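Local coordinates for protein alpha-1,4-endofucoidanase (Mariniflexile fucanivorans, PDB 6DLH) that hydrolyses internal alpha-1,4-linked fucose bonds of fucoidan, a sulfated polysaccharide of brown algae, by a retaining mechanism, and binds calcium ions, at residues N707-N712 and A722-N727; P116-A121 and D164-S169. One frame throughout, in Å; residues are numbered along the deposited sequence.

Interaction 1: residues N707-N712 and A722-N727; sequences NSFTFN and AEILIN
The carbonyl oxygen of F709 takes the N-H of I724 as a hydrogen bond, N 2.9 Å from F709 O, and a weaker CA-H...O contact from E723, whose CA lies 3.2 Å from that oxygen. The I724 amide sits above the carbonyl plane, 43° out of it. The return bond, F709 N to I724 O, is also 2.9 Å. Such two-bond pairs recur at N707/I726 and F711/A722, alternating with non-hydrogen-bonded S708/L725 and T710/E723; the shortest bond is N707 N to I726 O, 2.7 Å. N707, F709, F711, A722, I724 and I726 share one face. There CG of F711 stands anti to its carbonyl carbon (chi1 -73°), which puts the ring across I724 at about a right angle, CD1 of F711 3.5 Å from CD1 of I724. The edge of the F709 ring, at CD1, lies 3.5 Å from the backbone O of I724. On the other face the extended E723 chain carries OE2 to a weak bond with S708 OG, 3.2 Å. Outer partners extend the sheet: T710 bonds T677, and E723 pairs with L643. The alternating pairs show antiparallel pairing, and the consecutive strands 705-713 and 720-729 form a beta hairpin of a putative Ig-like domain.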
ATOM      1  N   ASN A 707      22.271  39.462 -21.055  1.00 41.31           N
ATOM      2  CA  ASN A 707      23.613  38.981 -21.347  1.00 41.31           C
ATOM      3  C   ASN A 707      23.519  37.818 -22.329  1.00 43.35           C
ATOM      4  O   ASN A 707      22.989  36.764 -21.986  1.00 43.71           O
ATOM      5  CB  ASN A 707      24.336  38.517 -20.079  1.00 41.96           C
ATOM      6  CG  ASN A 707      24.791  39.649 -19.180  1.00 42.07           C
ATOM      7  OD1 ASN A 707      25.960  39.695 -18.798  1.00 44.87           O
ATOM      8  ND2 ASN A 707      23.892  40.566 -18.844  1.00 36.52           N
ATOM      9  N   SER A 708      24.059  38.021 -23.539  1.00 42.61           N
ATOM     10  CA  SER A 708      23.925  37.043 -24.605  1.00 41.49           C
ATOM     11  C   SER A 708      25.189  36.191 -24.713  1.00 43.28           C
ATOM     12  O   SER A 708      26.304  36.712 -24.706  1.00 47.13           O
ATOM     13  CB  SER A 708      23.565  37.719 -25.901  1.00 42.74           C
ATOM     14  OG  SER A 708      23.458  36.772 -26.953  1.00 45.22           O
ATOM     15  N   PHE A 709      24.997  34.873 -24.808  1.00 41.85           N
ATOM     16  CA  PHE A 709      26.094  33.921 -24.897  1.00 44.79           C
ATOM     17  C   PHE A 709      25.828  32.943 -26.036  1.00 44.76           C
ATOM     18  O   PHE A 709      24.687  32.771 -26.456  1.00 47.54           O
ATOM     19  CB  PHE A 709      26.239  33.128 -23.595  1.00 43.69           C
ATOM     20  CG  PHE A 709      26.449  33.958 -22.354  1.00 45.05           C
ATOM     21  CD1 PHE A 709      25.369  34.518 -21.681  1.00 44.53           C
ATOM     22  CD2 PHE A 709      27.724  34.177 -21.853  1.00 43.52           C
ATOM     23  CE1 PHE A 709      25.562  35.282 -20.540  1.00 44.11           C
ATOM     24  CE2 PHE A 709      27.915  34.944 -20.712  1.00 43.71           C
ATOM     25  CZ  PHE A 709      26.835  35.492 -20.058  1.00 43.02           C
ATOM     26  N   THR A 710      26.888  32.296 -26.528  1.00 42.13           N
ATOM     27  CA  THR A 710      26.711  31.248 -27.520  1.00 43.10           C
ATOM     28  C   THR A 710      27.484  30.009 -27.070  1.00 43.53           C
ATOM     29  O   THR A 710      28.585  30.116 -26.527  1.00 43.94           O
ATOM     30  CB  THR A 710      27.042  31.739 -28.942  1.00 44.28           C
ATOM     31  OG1 THR A 710      28.456  31.899 -29.072  1.00 43.25           O
ATOM     32  CG2 THR A 710      26.343  33.031 -29.313  1.00 43.17           C
ATOM     33  N   PHE A 711      26.888  28.835 -27.299  1.00 42.67           N
ATOM     34  CA  PHE A 711      27.479  27.582 -26.862  1.00 42.85           C
ATOM     35  C   PHE A 711      27.416  26.566 -27.996  1.00 43.16           C
ATOM     36  O   PHE A 711      26.458  26.534 -28.763  1.00 41.42           O
ATOM     37  CB  PHE A 711      26.807  27.073 -25.578  1.00 41.97           C
ATOM     38  CG  PHE A 711      27.168  27.840 -24.327  1.00 42.86           C
ATOM     39  CD1 PHE A 711      26.430  28.947 -23.928  1.00 38.81           C
ATOM     40  CD2 PHE A 711      28.257  27.465 -23.549  1.00 43.22           C
ATOM     41  CE1 PHE A 711      26.765  29.651 -22.780  1.00 39.58           C
ATOM     42  CE2 PHE A 711      28.596  28.175 -22.403  1.00 42.04           C
ATOM     43  CZ  PHE A 711      27.850  29.271 -22.023  1.00 39.21           C
ATOM     44  N   ASN A 712      28.449  25.730 -28.086  1.00 44.51           N
ATOM     45  CA  ASN A 712      28.521  24.774 -29.174  1.00 49.40           C
ATOM     46  C   ASN A 712      28.411  23.357 -28.621  1.00 49.30           C
ATOM     47  O   ASN A 712      29.038  23.024 -27.617  1.00 48.17           O
ATOM     48  CB  ASN A 712      29.717  25.028 -30.100  1.00 47.68           C
ATOM     49  CG  ASN A 712      29.812  24.005 -31.213  1.00 51.30           C
ATOM     50  OD1 ASN A 712      29.335  24.239 -32.323  1.00 55.61           O
ATOM     51  ND2 ASN A 712      30.393  22.853 -30.915  1.00 52.61           N
ATOM     52  N   ALA A 722      23.866  27.263 -30.054  1.00 47.39           N
ATOM     53  CA  ALA A 722      22.661  27.899 -29.554  1.00 46.45           C
ATOM     54  C   ALA A 722      23.045  29.175 -28.812  1.00 44.78           C
ATOM     55  O   ALA A 722      24.202  29.344 -28.417  1.00 43.09           O
ATOM     56  CB  ALA A 722      21.917  26.935 -28.656  1.00 45.01           C
ATOM     57  N   GLU A 723      22.057  30.062 -28.636  1.00 41.81           N
ATOM     58  CA  GLU A 723      22.201  31.252 -27.812  1.00 41.21           C
ATOM     59  C   GLU A 723      21.583  31.002 -26.431  1.00 42.93           C
ATOM     60  O   GLU A 723      20.489  30.444 -26.324  1.00 40.51           O
ATOM     61  CB  GLU A 723      21.532  32.440 -28.504  1.00 39.13           C
ATOM     62  CG  GLU A 723      21.517  33.698 -27.658  1.00 43.18           C
ATOM     63  CD  GLU A 723      20.744  34.870 -28.235  1.00 43.67           C
ATOM     64  OE1 GLU A 723      20.428  34.834 -29.432  1.00 47.35           O
ATOM     65  OE2 GLU A 723      20.459  35.819 -27.480  1.00 47.11           O
ATOM     66  N   ILE A 724      22.302  31.424 -25.380  1.00 42.33           N
ATOM     67  CA  ILE A 724      21.800  31.465 -24.012  1.00 45.45           C
ATOM     68  C   ILE A 724      21.697  32.928 -23.577  1.00 46.75           C
ATOM     69  O   ILE A 724      22.664  33.676 -23.688  1.00 49.03           O
ATOM     70  CB  ILE A 724      22.704  30.638 -23.069  1.00 46.89           C
ATOM     71  CG1 ILE A 724      22.461  29.129 -23.187  1.00 46.10           C
ATOM     72  CG2 ILE A 724      22.551  31.097 -21.625  1.00 48.25           C
ATOM     73  CD1 ILE A 724      22.983  28.489 -24.453  1.00 44.60           C
ATOM     74  N   LEU A 725      20.520  33.317 -23.068  1.00 50.18           N
ATOM     75  CA  LEU A 725      20.190  34.695 -22.734  1.00 50.26           C
ATOM     76  C   LEU A 725      19.789  34.774 -21.259  1.00 53.84           C
ATOM     77  O   LEU A 725      18.787  34.187 -20.852  1.00 55.70           O
ATOM     78  CB  LEU A 725      19.040  35.126 -23.653  1.00 53.40           C
ATOM     79  CG  LEU A 725      18.420  36.503 -23.401  1.00 57.55           C
ATOM     80  CD1 LEU A 725      19.315  37.608 -23.943  1.00 60.37           C
ATOM     81  CD2 LEU A 725      17.041  36.596 -24.043  1.00 53.64           C
ATOM     82  N   ILE A 726      20.595  35.490 -20.462  1.00 51.60           N
ATOM     83  CA  ILE A 726      20.350  35.696 -19.041  1.00 48.25           C
ATOM     84  C   ILE A 726      20.221  37.193 -18.779  1.00 49.79           C
ATOM     85  O   ILE A 726      21.142  37.957 -19.068  1.00 49.97           O
ATOM     86  CB  ILE A 726      21.479  35.100 -18.173  1.00 45.73           C
ATOM     87  CG1 ILE A 726      21.616  33.586 -18.336  1.00 46.23           C
ATOM     88  CG2 ILE A 726      21.293  35.489 -16.714  1.00 47.88           C
ATOM     89  CD1 ILE A 726      22.955  33.041 -17.888  1.00 47.44           C
ATOM     90  N   ASN A 727      19.082  37.588 -18.203  1.00 49.44           N
ATOM     91  CA  ASN A 727      18.901  38.927 -17.669  1.00 48.58           C
ATOM     92  C   ASN A 727      19.523  39.007 -16.275  1.00 53.74           C
ATOM     93  O   ASN A 727      19.166  38.235 -15.386  1.00 56.75           O
ATOM     94  CB  ASN A 727      17.420  39.308 -17.609  1.00 46.58           C
ATOM     95  CG  ASN A 727      17.221  40.762 -17.247  1.00 47.90           C
ATOM     96  OD1 ASN A 727      18.191  41.500 -17.105  1.00 48.91           O
ATOM     97  ND2 ASN A 727      15.975  41.184 -17.106  1.00 49.12           N
TER

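Interaction 2: residues P116-A121 and D164-S169; sequences PINLVA and DYPDVS
Chi1 (-80°) sets CG of N118 anti to its carbonyl carbon, and the chi2 turn then aims OD1 at D167, whose N lies 3.0 Å from it. The N-H of D167 points at OD1 within the amide plane and on a lone pair, the N-H...O angle being 164°. A second bond fixes the backbone of N118, its N reaching D164 O at 3.1 Å and nearly straight (175°). Between these bonds the chain passes Y165 and P166, and V168 N returns to Y165 O, closing a turn that leads into helix 168-176. D167 holds that helix's N-cap position but makes no capping bond with its side chain; instead its carboxylate forms a salt bridge with R171. Thus a loop ahead of helix 129-139 meets a helix following strand 143-149, one of the parallel strands consistent with a (beta/alpha)8-type barrel as in GH29. Replacing N118 by an alanine would probably leave the D167 N-H without its acceptor and open a gap beside P166 CD. Apolar contacts lie alongside: V120 and V168 meet tip to tip, CG2 of V120 3.7 Å from CG1 of V168, while V120 CG1 touches Y165 CB at 3.6 Å. The hydroxyl of Y165 bonds I90 O.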
ATOM      1  N   PRO A 116       2.112  10.809 -15.254  1.00 51.74           N
ATOM      2  CA  PRO A 116       0.708  11.119 -14.973  1.00 51.16           C
ATOM      3  C   PRO A 116       0.478  12.221 -13.935  1.00 53.25           C
ATOM      4  O   PRO A 116       1.363  12.564 -13.144  1.00 51.21           O
ATOM      5  CB  PRO A 116       0.138   9.780 -14.480  1.00 50.25           C
ATOM      6  CG  PRO A 116       1.049   8.749 -15.101  1.00 49.03           C
ATOM      7  CD  PRO A 116       2.422   9.385 -15.048  1.00 49.17           C
ATOM      8  N   ILE A 117      -0.733  12.788 -13.995  1.00 53.75           N
ATOM      9  CA  ILE A 117      -1.220  13.814 -13.089  1.00 53.40           C
ATOM     10  C   ILE A 117      -2.736  13.639 -13.012  1.00 53.16           C
ATOM     11  O   ILE A 117      -3.353  13.191 -13.978  1.00 51.61           O
ATOM     12  CB  ILE A 117      -0.783  15.218 -13.562  1.00 54.13           C
ATOM     13  CG1 ILE A 117      -0.184  16.051 -12.426  1.00 56.44           C
ATOM     14  CG2 ILE A 117      -1.908  15.953 -14.275  1.00 56.82           C
ATOM     15  CD1 ILE A 117       0.809  17.097 -12.885  1.00 58.32           C
ATOM     16  N   ASN A 118      -3.313  13.917 -11.837  1.00 52.65           N
ATOM     17  CA  ASN A 118      -4.735  13.717 -11.588  1.00 49.16           C
ATOM     18  C   ASN A 118      -5.100  12.234 -11.588  1.00 47.61           C
ATOM     19  O   ASN A 118      -6.277  11.897 -11.703  1.00 46.95           O
ATOM     20  CB  ASN A 118      -5.620  14.494 -12.569  1.00 56.18           C
ATOM     21  CG  ASN A 118      -5.763  15.961 -12.220  1.00 60.34           C
ATOM     22  OD1 ASN A 118      -6.275  16.308 -11.157  1.00 61.58           O
ATOM     23  ND2 ASN A 118      -5.321  16.830 -13.114  1.00 59.58           N
ATOM     24  N   LEU A 119      -4.106  11.346 -11.450  1.00 47.29           N
ATOM     25  CA  LEU A 119      -4.399   9.926 -11.315  1.00 48.12           C
ATOM     26  C   LEU A 119      -4.277   9.525  -9.844  1.00 48.04           C
ATOM     27  O   LEU A 119      -3.189   9.577  -9.269  1.00 46.93           O
ATOM     28  CB  LEU A 119      -3.473   9.107 -12.223  1.00 46.83           C
ATOM     29  CG  LEU A 119      -3.655   7.588 -12.149  1.00 46.84           C
ATOM     30  CD1 LEU A 119      -5.035   7.157 -12.631  1.00 44.37           C
ATOM     31  CD2 LEU A 119      -2.558   6.860 -12.915  1.00 46.31           C
ATOM     32  N   VAL A 120      -5.409   9.135  -9.246  1.00 44.55           N
ATOM     33  CA  VAL A 120      -5.473   8.932  -7.807  1.00 45.04           C
ATOM     34  C   VAL A 120      -5.945   7.514  -7.511  1.00 45.80           C
ATOM     35  O   VAL A 120      -6.458   7.238  -6.429  1.00 46.79           O
ATOM     36  CB  VAL A 120      -6.328   9.990  -7.076  1.00 46.35           C
ATOM     37  CG1 VAL A 120      -5.620  11.329  -6.963  1.00 44.03           C
ATOM     38  CG2 VAL A 120      -7.723  10.155  -7.664  1.00 44.61           C
ATOM     39  N   ALA A 121      -5.772   6.628  -8.494  1.00 45.51           N
ATOM     40  CA  ALA A 121      -5.854   5.196  -8.268  1.00 44.15           C
ATOM     41  C   ALA A 121      -4.788   4.506  -9.117  1.00 47.19           C
ATOM     42  O   ALA A 121      -4.184   5.134  -9.985  1.00 44.38           O
ATOM     43  CB  ALA A 121      -7.243   4.686  -8.571  1.00 39.81           C
ATOM     44  N   ASP A 164      -0.489  17.578  -7.506  1.00 53.23           N
ATOM     45  CA  ASP A 164      -0.271  16.245  -8.054  1.00 52.86           C
ATOM     46  C   ASP A 164      -1.579  15.684  -8.605  1.00 52.16           C
ATOM     47  O   ASP A 164      -1.568  14.840  -9.498  1.00 51.53           O
ATOM     48  CB  ASP A 164       0.412  15.309  -7.049  1.00 51.89           C
ATOM     49  CG  ASP A 164       1.890  15.608  -6.864  1.00 52.26           C
ATOM     50  OD1 ASP A 164       2.236  16.299  -5.881  1.00 55.87           O
ATOM     51  OD2 ASP A 164       2.686  15.154  -7.704  1.00 53.09           O
ATOM     52  N   TYR A 165      -2.699  16.155  -8.049  1.00 54.50           N
ATOM     53  CA  TYR A 165      -4.030  15.831  -8.539  1.00 56.39           C
ATOM     54  C   TYR A 165      -4.870  17.109  -8.524  1.00 59.76           C
ATOM     55  O   TYR A 165      -5.947  17.141  -7.927  1.00 58.35           O
ATOM     56  CB  TYR A 165      -4.634  14.666  -7.742  1.00 56.98           C
ATOM     57  CG  TYR A 165      -4.316  14.682  -6.266  1.00 56.99           C
ATOM     58  CD1 TYR A 165      -3.090  14.232  -5.795  1.00 57.52           C
ATOM     59  CD2 TYR A 165      -5.228  15.163  -5.336  1.00 54.91           C
ATOM     60  CE1 TYR A 165      -2.773  14.262  -4.445  1.00 56.03           C
ATOM     61  CE2 TYR A 165      -4.929  15.195  -3.982  1.00 53.97           C
ATOM     62  CZ  TYR A 165      -3.697  14.744  -3.535  1.00 54.92           C
ATOM     63  OH  TYR A 165      -3.379  14.778  -2.208  1.00 53.69           O
ATOM     64  N   PRO A 166      -4.419  18.186  -9.219  1.00 63.79           N
ATOM     65  CA  PRO A 166      -4.955  19.538  -9.028  1.00 63.38           C
ATOM     66  C   PRO A 166      -6.470  19.725  -9.087  1.00 60.10           C
ATOM     67  O   PRO A 166      -6.991  20.607  -8.411  1.00 60.66           O
ATOM     68  CB  PRO A 166      -4.265  20.368 -10.125  1.00 63.10           C
ATOM     69  CG  PRO A 166      -2.976  19.626 -10.380  1.00 63.33           C
ATOM     70  CD  PRO A 166      -3.356  18.165 -10.239  1.00 64.30           C
ATOM     71  N   ASP A 167      -7.172  18.896  -9.869  1.00 58.44           N
ATOM     72  CA  ASP A 167      -8.603  19.111 -10.042  1.00 61.51           C
ATOM     73  C   ASP A 167      -9.387  17.799 -10.041  1.00 59.92           C
ATOM     74  O   ASP A 167     -10.444  17.719 -10.662  1.00 61.16           O
ATOM     75  CB  ASP A 167      -8.918  20.009 -11.246  1.00 67.55           C
ATOM     76  CG  ASP A 167      -7.941  19.894 -12.407  1.00 66.86           C
ATOM     77  OD1 ASP A 167      -7.894  18.814 -13.027  1.00 59.49           O
ATOM     78  OD2 ASP A 167      -7.230  20.890 -12.676  1.00 68.92           O
ATOM     79  N   VAL A 168      -8.888  16.796  -9.306  1.00 59.90           N
ATOM     80  CA  VAL A 168      -9.603  15.538  -9.150  1.00 56.87           C
ATOM     81  C   VAL A 168     -10.837  15.755  -8.276  1.00 57.10           C
ATOM     82  O   VAL A 168     -11.889  15.171  -8.537  1.00 52.68           O
ATOM     83  CB  VAL A 168      -8.695  14.425  -8.589  1.00 58.11           C
ATOM     84  CG1 VAL A 168      -9.482  13.366  -7.831  1.00 56.57           C
ATOM     85  CG2 VAL A 168      -7.865  13.775  -9.682  1.00 57.91           C
ATOM     86  N   SER A 169     -10.692  16.586  -7.232  1.00 59.00           N
ATOM     87  CA  SER A 169     -11.795  16.872  -6.327  1.00 63.74           C
ATOM     88  C   SER A 169     -12.949  17.504  -7.106  1.00 65.16           C
ATOM     89  O   SER A 169     -14.095  17.051  -7.011  1.00 62.67           O
ATOM     90  CB  SER A 169     -11.353  17.728  -5.158  1.00 64.11           C
ATOM     91  OG  SER A 169     -10.652  16.954  -4.191  1.00 61.92           O
TER

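Along the chain interaction 2 closes before interaction 1 opens, and the two do not touch: their centres are 37 Å apart and their nearest atoms about 26 Å. They share no helix, strand or sheet. Residues 116-121 and 164-169 belong to the part built round the parallel strands, consistent with the hydrolase module of a family with structural and mechanistic similarities to GH29 alpha-L-fucosidases. Residues 707-712 and 722-727 lie in a mixed four-strand sheet of the last putative Ig-like domain of this chain, itself one piece of a longer protein, with their centre about 47 Å from the chain's centre, against 18 Å for interaction 2. The contacts therefore belong to different modules, catalytic and putative Ig-like.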